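PDB 3NPG: heavy-metal chelation domain-containing protein, which is of unknown function but may belong to a group of proteins that chelate heavy metals. Local coordinates for residues 30-35 with 196-201; 35-38 with 43-46; 224-229 with 239-244. One frame throughout, in Å; residues are numbered along the deposited sequence.

Interaction 1: 30-35 with 196-201; sequences LPYTWV and TGPTGQ. With ACT (acetate ion), chain E.
Tyr32, coming just after the cis-proline Pro31, reaches across to Pro198 and Thr199 and meets an acetate ion between the segments. Its CG lies anti to the carbonyl carbon (chi1 -76°), which carries the ring out toward the 196-201 loop. There the ring crosses the pyrrolidine of Pro198 at about a right angle, with Tyr32 CZ 3.7 Å from Pro198 CG. The hydroxyl donates to the acetate, Tyr32 OH lying 2.6 Å from OXT, and that oxygen sits at the ring edge, in plane. Thr199 OG1 is 2.9 Å from acetate O and equally near OXT, and also accepts from Met49 N. The loop follows a parallel strand of the Rossmann-like sheet, at the end of the strand where such folds commonly bind ligands, although this acetate probably came from the crystallisation liquor. A phenylalanine in place of Tyr32 would probably leave acetate OXT without its phenolic donor and open a gap against Pro198 CD, where the hydroxyl now sits. Farther along the strand, Thr33 OG1 turns to Thr50 and Trp34 packs on Leu45 and Val47.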
loop_
_atom_site.group_PDB
_atom_site.type_symbol
_atom_site.label_atom_id
_atom_site.label_comp_id
_atom_site.label_asym_id
_atom_site.label_seq_id
_atom_site.Cartn_x
_atom_site.Cartn_y
_atom_site.Cartn_z
ATOM N N LEU A 30 13.739 7.257 10.097
ATOM C CA LEU A 30 12.962 6.083 10.483
ATOM C C LEU A 30 13.659 5.299 11.619
ATOM O O LEU A 30 14.888 5.192 11.631
ATOM C CB LEU A 30 12.740 5.163 9.267
ATOM C CG LEU A 30 11.773 5.678 8.194
ATOM C CD1 LEU A 30 11.900 4.870 6.932
ATOM C CD2 LEU A 30 10.335 5.655 8.689
ATOM N N PRO A 31 12.889 4.731 12.586
ATOM C CA PRO A 31 11.413 4.745 12.689
ATOM C C PRO A 31 10.850 6.075 13.193
ATOM O O PRO A 31 9.661 6.352 13.006
ATOM C CB PRO A 31 11.134 3.597 13.666
ATOM C CG PRO A 31 12.340 3.573 14.561
ATOM C CD PRO A 31 13.504 3.947 13.678
ATOM N N TYR A 32 11.701 6.906 13.820
ATOM C CA TYR A 32 11.255 8.150 14.427
ATOM C C TYR A 32 11.989 9.362 13.924
ATOM O O TYR A 32 13.205 9.312 13.693
ATOM C CB TYR A 32 11.361 8.068 15.958
ATOM C CG TYR A 32 10.261 7.251 16.586
ATOM C CD1 TYR A 32 10.360 5.869 16.679
ATOM C CD2 TYR A 32 9.100 7.855 17.058
ATOM C CE1 TYR A 32 9.319 5.103 17.195
ATOM C CE2 TYR A 32 8.063 7.103 17.598
ATOM C CZ TYR A 32 8.174 5.725 17.663
ATOM O OH TYR A 32 7.152 4.975 18.185
ATOM N N THR A 33 11.251 10.476 13.775
ATOM C CA THR A 33 11.812 11.792 13.521
ATOM C C THR A 33 12.164 12.366 14.880
ATOM O O THR A 33 11.391 12.205 15.828
ATOM C CB THR A 33 10.781 12.677 12.789
ATOM O OG1 THR A 33 10.530 12.131 11.496
ATOM C CG2 THR A 33 11.231 14.123 12.662
ATOM N N TRP A 34 13.356 12.943 15.015
ATOM C CA TRP A 34 13.784 13.466 16.305
ATOM C C TRP A 34 14.285 14.889 16.233
ATOM O O TRP A 34 14.770 15.327 15.191
ATOM C CB TRP A 34 14.829 12.547 16.956
ATOM C CG TRP A 34 16.035 12.299 16.109
ATOM C CD1 TRP A 34 16.241 11.252 15.261
ATOM C CD2 TRP A 34 17.222 13.096 16.061
ATOM N NE1 TRP A 34 17.484 11.349 14.684
ATOM C CE2 TRP A 34 18.114 12.466 15.166
ATOM C CE3 TRP A 34 17.621 14.290 16.688
ATOM C CZ2 TRP A 34 19.373 12.996 14.872
ATOM C CZ3 TRP A 34 18.868 14.812 16.393
ATOM C CH2 TRP A 34 19.726 14.171 15.490
ATOM N N VAL A 35 14.155 15.620 17.344
ATOM C CA VAL A 35 14.637 16.992 17.473
ATOM C C VAL A 35 15.389 17.119 18.791
ATOM O O VAL A 35 14.827 16.829 19.854
ATOM C CB VAL A 35 13.474 18.031 17.361
ATOM C CG1 VAL A 35 13.913 19.404 17.848
ATOM C CG2 VAL A 35 12.937 18.109 15.930
ATOM N N THR A 196 -0.959 6.764 23.647
ATOM C CA THR A 196 0.238 5.984 23.960
ATOM C C THR A 196 1.288 5.985 22.852
ATOM O O THR A 196 0.952 5.886 21.671
ATOM C CB THR A 196 -0.143 4.560 24.411
ATOM O OG1 THR A 196 1.030 3.884 24.866
ATOM C CG2 THR A 196 -0.815 3.751 23.305
ATOM N N GLY A 197 2.557 6.022 23.258
ATOM C CA GLY A 197 3.686 5.967 22.337
ATOM C C GLY A 197 4.692 7.084 22.525
ATOM O O GLY A 197 4.373 8.127 23.106
ATOM N N PRO A 198 5.917 6.926 21.961
ATOM C CA PRO A 198 6.939 7.994 22.094
ATOM C C PRO A 198 6.518 9.360 21.519
ATOM O O PRO A 198 7.066 10.375 21.927
ATOM C CB PRO A 198 8.155 7.419 21.350
ATOM C CG PRO A 198 7.950 5.950 21.356
ATOM C CD PRO A 198 6.463 5.738 21.275
ATOM N N THR A 199 5.536 9.387 20.584
ATOM C CA THR A 199 5.045 10.656 20.014
ATOM C C THR A 199 4.188 11.443 21.064
ATOM O O THR A 199 3.942 12.645 20.895
ATOM C CB THR A 199 4.292 10.402 18.678
ATOM O OG1 THR A 199 5.044 9.487 17.872
ATOM C CG2 THR A 199 4.032 11.682 17.898
ATOM N N GLY A 200 3.810 10.764 22.149
ATOM C CA GLY A 200 3.036 11.363 23.232
ATOM C C GLY A 200 3.895 11.990 24.316
ATOM O O GLY A 200 3.462 12.100 25.465
ATOM N N GLN A 201 5.115 12.448 23.945
ATOM C CA GLN A 201 6.066 13.087 24.868
ATOM C C GLN A 201 5.646 14.511 25.231
ATOM O O GLN A 201 6.319 15.160 26.033
ATOM C CB GLN A 201 7.476 13.106 24.254
ATOM C CG GLN A 201 8.243 11.801 24.406
ATOM C CD GLN A 201 9.560 11.837 23.664
ATOM O OE1 GLN A 201 9.703 12.490 22.629
ATOM N NE2 GLN A 201 10.543 11.103 24.160
HETATM C C ACT E . 4.007 6.406 18.510
HETATM O O ACT E . 3.241 7.313 18.441
HETATM O OXT ACT E . 5.154 6.627 18.330
HETATM C CH3 ACT E . 3.514 4.990 18.801
#

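Interaction 2: 35-38 with 43-46; sequences VLVE and RALG
Arg43 lies across from Glu38 in a non-hydrogen-bonded pair, and its side chain rises from the sheet past the Val37 carbonyl and then beside the acid. Its CB rests 3.4 Å from Val37 O. CG stays near that carbonyl and also meets the aliphatic part of the acid, 3.7 Å from Glu38 CG. With the chain extended from CG to NE, the guanidinium is delivered beside the carboxylate: Arg43 NE to Glu38 OE2 is a long salt bridge of 3.7 Å, and the two planes stand 74° apart, which does not suit a side-on, two-bond pairing. NH1 turns the other way, 4.0 Å from Leu36 CD2, while NH2 stays on the acid's side, 4.1 Å from Glu38 OE1. All this rides on a beta hairpin, strand 32-38 returning as strand 43-49, in which the main chains of Val35 and Gly46, and of Val37 and Ala44, exchange two hydrogen bonds per pair. Leu36 and Leu45 project to the same face as the charged pair and cross at about a right angle, CD1 to CD1 3.9 Å; helix 223-232 covers them through Ile223. On the other face Val37 CG2 packs 3.9 Å from Ala44 CB, and helix 79-96 lies over them with Ala91 and Tyr95.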
loop_
_atom_site.group_PDB
_atom_site.type_symbol
_atom_site.label_atom_id
_atom_site.label_comp_id
_atom_site.label_asym_id
_atom_site.label_seq_id
_atom_site.Cartn_x
_atom_site.Cartn_y
_atom_site.Cartn_z
ATOM N N VAL A 35 14.155 15.620 17.344
ATOM C CA VAL A 35 14.637 16.992 17.473
ATOM C C VAL A 35 15.389 17.119 18.791
ATOM O O VAL A 35 14.827 16.829 19.854
ATOM C CB VAL A 35 13.474 18.031 17.361
ATOM C CG1 VAL A 35 13.913 19.404 17.848
ATOM C CG2 VAL A 35 12.937 18.109 15.930
ATOM N N LEU A 36 16.680 17.474 18.721
ATOM C CA LEU A 36 17.512 17.654 19.907
ATOM C C LEU A 36 17.584 19.145 20.273
ATOM O O LEU A 36 17.891 19.977 19.415
ATOM C CB LEU A 36 18.924 17.082 19.654
ATOM C CG LEU A 36 19.884 17.071 20.850
ATOM C CD1 LEU A 36 19.310 16.270 22.016
ATOM C CD2 LEU A 36 21.245 16.521 20.446
ATOM N N VAL A 37 17.225 19.490 21.524
ATOM C CA VAL A 37 17.245 20.888 21.986
ATOM C C VAL A 37 18.163 21.065 23.192
ATOM O O VAL A 37 18.507 20.083 23.849
ATOM C CB VAL A 37 15.816 21.451 22.259
ATOM C CG1 VAL A 37 14.970 21.442 20.992
ATOM C CG2 VAL A 37 15.121 20.685 23.392
ATOM N N GLU A 38 18.547 22.321 23.497
ATOM C CA GLU A 38 19.409 22.610 24.640
ATOM C C GLU A 38 18.974 23.874 25.372
ATOM O O GLU A 38 18.683 24.897 24.742
ATOM C CB GLU A 38 20.875 22.721 24.201
ATOM C CG GLU A 38 21.860 22.821 25.358
ATOM C CD GLU A 38 23.319 22.733 24.961
ATOM O OE1 GLU A 38 23.668 23.200 23.853
ATOM O OE2 GLU A 38 24.123 22.228 25.778
ATOM N N ARG A 43 20.207 19.241 27.928
ATOM C CA ARG A 43 19.595 18.874 26.645
ATOM C C ARG A 43 18.336 18.005 26.812
ATOM O O ARG A 43 18.155 17.358 27.848
ATOM C CB ARG A 43 20.616 18.163 25.737
ATOM C CG ARG A 43 21.672 19.088 25.161
ATOM C CD ARG A 43 22.610 18.356 24.227
ATOM N NE ARG A 43 23.571 19.270 23.610
ATOM C CZ ARG A 43 24.503 18.890 22.742
ATOM N NH1 ARG A 43 24.608 17.615 22.386
ATOM N NH2 ARG A 43 25.334 19.784 22.221
ATOM N N ALA A 44 17.476 17.981 25.774
ATOM C CA ALA A 44 16.258 17.164 25.761
ATOM C C ALA A 44 15.985 16.652 24.357
ATOM O O ALA A 44 16.141 17.398 23.382
ATOM C CB ALA A 44 15.073 17.976 26.255
ATOM N N LEU A 45 15.593 15.379 24.241
ATOM C CA LEU A 45 15.323 14.778 22.942
ATOM C C LEU A 45 13.837 14.476 22.762
ATOM O O LEU A 45 13.247 13.744 23.553
ATOM C CB LEU A 45 16.171 13.504 22.749
ATOM C CG LEU A 45 16.190 12.890 21.337
ATOM C CD1 LEU A 45 16.779 13.856 20.317
ATOM C CD2 LEU A 45 16.968 11.611 21.328
ATOM N N GLY A 46 13.246 15.072 21.739
ATOM C CA GLY A 46 11.853 14.843 21.393
ATOM C C GLY A 46 11.725 14.039 20.121
ATOM O O GLY A 46 12.509 14.231 19.183
#

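Interaction 3: 224-229 with 239-244; sequences EKALVK and ESESIK
Ala226 and Glu241 bring the two backbones closest, their CA atoms 5.5 Å apart, where a type I turn swings up to the side of a helix. Residues 224-229 are a regular helical segment, whereas 239-244 make the turn, from Glu239 to Ser242, and enter a strand at Ser242. The turn is closed by Ser242 N bonding to Glu239 O at 3.2 Å. No hydrogen bond links the two segments, so side chains carry the contact, and Glu241 supplies most of it. Its CB lies 3.8 Å from Ala226 CB, a small methyl, consistent with the close approach of the turn. From there CG stands anti to the carbonyl carbon, and a bend at chi2 (-64°) brings the carboxylate over toward Lys225. The carboxylate lies flat against the aliphatic start of that lysine: Lys225 CB is 3.4 Å from Glu241 CD and nearly equidistant from the two oxygens. Farther out, Lys225 CD comes within 3.4 Å of Glu241 OE2, yet the chain runs on extended, leaving Lys225 NZ 4.8 Å from that oxygen. The opposite charges are thus near without forming a salt bridge, though their attraction may still help to hold the pair together. Lys229, one turn along, sends its NZ to Glu63 of the second subunit. Helix 223-232 thus has this turn at its flank, with Ala226 also touching Val220 of the neighbouring strand 214-220, to which strand 242-248 pairs antiparallel as the outermost strand of the mixed sheet within the chain.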
loop_
_atom_site.group_PDB
_atom_site.type_symbol
_atom_site.label_atom_id
_atom_site.label_comp_id
_atom_site.label_asym_id
_atom_site.label_seq_id
_atom_site.Cartn_x
_atom_site.Cartn_y
_atom_site.Cartn_z
ATOM N N GLU A 224 22.744 10.544 24.194
ATOM C CA GLU A 224 23.789 10.100 23.264
ATOM C C GLU A 224 23.562 8.671 22.766
ATOM O O GLU A 224 23.620 8.429 21.559
ATOM C CB GLU A 224 25.187 10.246 23.893
ATOM C CG GLU A 224 25.639 11.693 24.051
ATOM C CD GLU A 224 25.802 12.463 22.751
ATOM O OE1 GLU A 224 26.344 11.888 21.778
ATOM O OE2 GLU A 224 25.407 13.651 22.714
ATOM N N LYS A 225 23.282 7.728 23.691
ATOM C CA LYS A 225 23.054 6.321 23.336
ATOM C C LYS A 225 21.752 6.134 22.539
ATOM O O LYS A 225 21.714 5.323 21.610
ATOM C CB LYS A 225 23.062 5.430 24.585
ATOM C CG LYS A 225 24.440 5.255 25.207
ATOM C CD LYS A 225 24.462 4.086 26.182
ATOM C CE LYS A 225 25.814 3.907 26.826
ATOM N NZ LYS A 225 25.868 2.672 27.652
ATOM N N ALA A 226 20.694 6.909 22.887
ATOM C CA ALA A 226 19.404 6.852 22.192
ATOM C C ALA A 226 19.502 7.420 20.765
ATOM O O ALA A 226 18.877 6.880 19.858
ATOM C CB ALA A 226 18.348 7.598 22.983
ATOM N N LEU A 227 20.312 8.495 20.566
ATOM C CA LEU A 227 20.539 9.088 19.234
ATOM C C LEU A 227 21.251 8.116 18.311
ATOM O O LEU A 227 20.931 8.049 17.126
ATOM C CB LEU A 227 21.350 10.392 19.343
ATOM C CG LEU A 227 20.551 11.653 19.639
ATOM C CD1 LEU A 227 21.464 12.821 19.877
ATOM C CD2 LEU A 227 19.590 11.963 18.517
ATOM N N VAL A 228 22.208 7.346 18.856
ATOM C CA VAL A 228 22.930 6.323 18.100
ATOM C C VAL A 228 21.949 5.282 17.562
ATOM O O VAL A 228 21.995 4.950 16.381
ATOM C CB VAL A 228 24.060 5.677 18.960
ATOM C CG1 VAL A 228 24.577 4.388 18.326
ATOM C CG2 VAL A 228 25.203 6.663 19.186
ATOM N N LYS A 229 21.008 4.834 18.406
ATOM C CA LYS A 229 20.009 3.843 18.006
ATOM C C LYS A 229 18.966 4.435 17.058
ATOM O O LYS A 229 18.570 3.767 16.104
ATOM C CB LYS A 229 19.343 3.204 19.239
ATOM C CG LYS A 229 20.338 2.512 20.197
ATOM C CD LYS A 229 20.896 1.205 19.623
ATOM C CE LYS A 229 21.812 0.515 20.603
ATOM N NZ LYS A 229 22.470 -0.672 20.002
ATOM N N GLU A 239 14.313 2.510 22.815
ATOM C CA GLU A 239 13.365 2.242 23.899
ATOM C C GLU A 239 14.102 1.858 25.196
ATOM O O GLU A 239 13.670 2.241 26.284
ATOM C CB GLU A 239 12.394 1.121 23.478
ATOM C CG GLU A 239 11.131 1.045 24.313
ATOM C CD GLU A 239 10.119 0.028 23.821
ATOM O OE1 GLU A 239 10.516 -1.131 23.559
ATOM O OE2 GLU A 239 8.924 0.385 23.718
ATOM N N SER A 240 15.231 1.119 25.069
ATOM C CA SER A 240 16.028 0.680 26.225
ATOM C C SER A 240 16.796 1.842 26.875
ATOM O O SER A 240 17.237 1.722 28.019
ATOM C CB SER A 240 16.991 -0.432 25.823
ATOM O OG SER A 240 17.932 0.026 24.868
ATOM N N GLU A 241 16.951 2.967 26.148
ATOM C CA GLU A 241 17.638 4.158 26.669
ATOM C C GLU A 241 16.619 5.181 27.188
ATOM O O GLU A 241 16.944 6.362 27.344
ATOM C CB GLU A 241 18.536 4.787 25.581
ATOM C CG GLU A 241 19.649 3.869 25.093
ATOM C CD GLU A 241 20.690 3.483 26.130
ATOM O OE1 GLU A 241 20.817 4.199 27.151
ATOM O OE2 GLU A 241 21.439 2.513 25.877
ATOM N N SER A 242 15.391 4.716 27.477
ATOM C CA SER A 242 14.312 5.571 27.946
ATOM C C SER A 242 13.553 4.916 29.092
ATOM O O SER A 242 13.709 3.717 29.330
ATOM C CB SER A 242 13.348 5.883 26.803
ATOM O OG SER A 242 14.005 6.551 25.739
ATOM N N ILE A 243 12.717 5.701 29.801
ATOM C CA ILE A 243 11.852 5.181 30.859
ATOM C C ILE A 243 10.391 5.446 30.532
ATOM O O ILE A 243 10.017 6.586 30.259
ATOM C CB ILE A 243 12.249 5.703 32.276
ATOM C CG1 ILE A 243 12.451 7.235 32.290
ATOM C CG2 ILE A 243 13.482 4.972 32.804
ATOM C CD1 ILE A 243 11.370 7.986 32.969
ATOM N N LYS A 244 9.575 4.384 30.491
ATOM C CA LYS A 244 8.151 4.497 30.187
ATOM C C LYS A 244 7.391 5.120 31.356
ATOM O O LYS A 244 7.713 4.852 32.508
ATOM C CB LYS A 244 7.564 3.123 29.835
ATOM C CG LYS A 244 7.998 2.601 28.468
ATOM C CD LYS A 244 7.435 1.211 28.194
ATOM C CE LYS A 244 7.893 0.674 26.862
ATOM N NZ LYS A 244 7.443 -0.727 26.648
#

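In the fold
The three contacts lie about 12 to 13 Å apart, centre to centre. Interaction 1 brings the antiparallel sheet against the loop after strand 192-196, interaction 2 lies within that antiparallel sheet, and interaction 3 sits at the edge strand of the mixed sheet. Interactions 1 and 2 both start from strand 32-38 and share Val35; interaction 2 carries on from the first segment of interaction 1, long before the second segment is reached. Interaction 3 follows in the chain, after both. Helix 223-232 ties the group together: Leu227 packs against Trp34, Leu36 and Leu45, the closest of these approaches being 3.6 Å between Leu227 CD2 and Trp34 CE3. Interaction 1 thus joins the N-terminal and C-terminal parts of the chain directly.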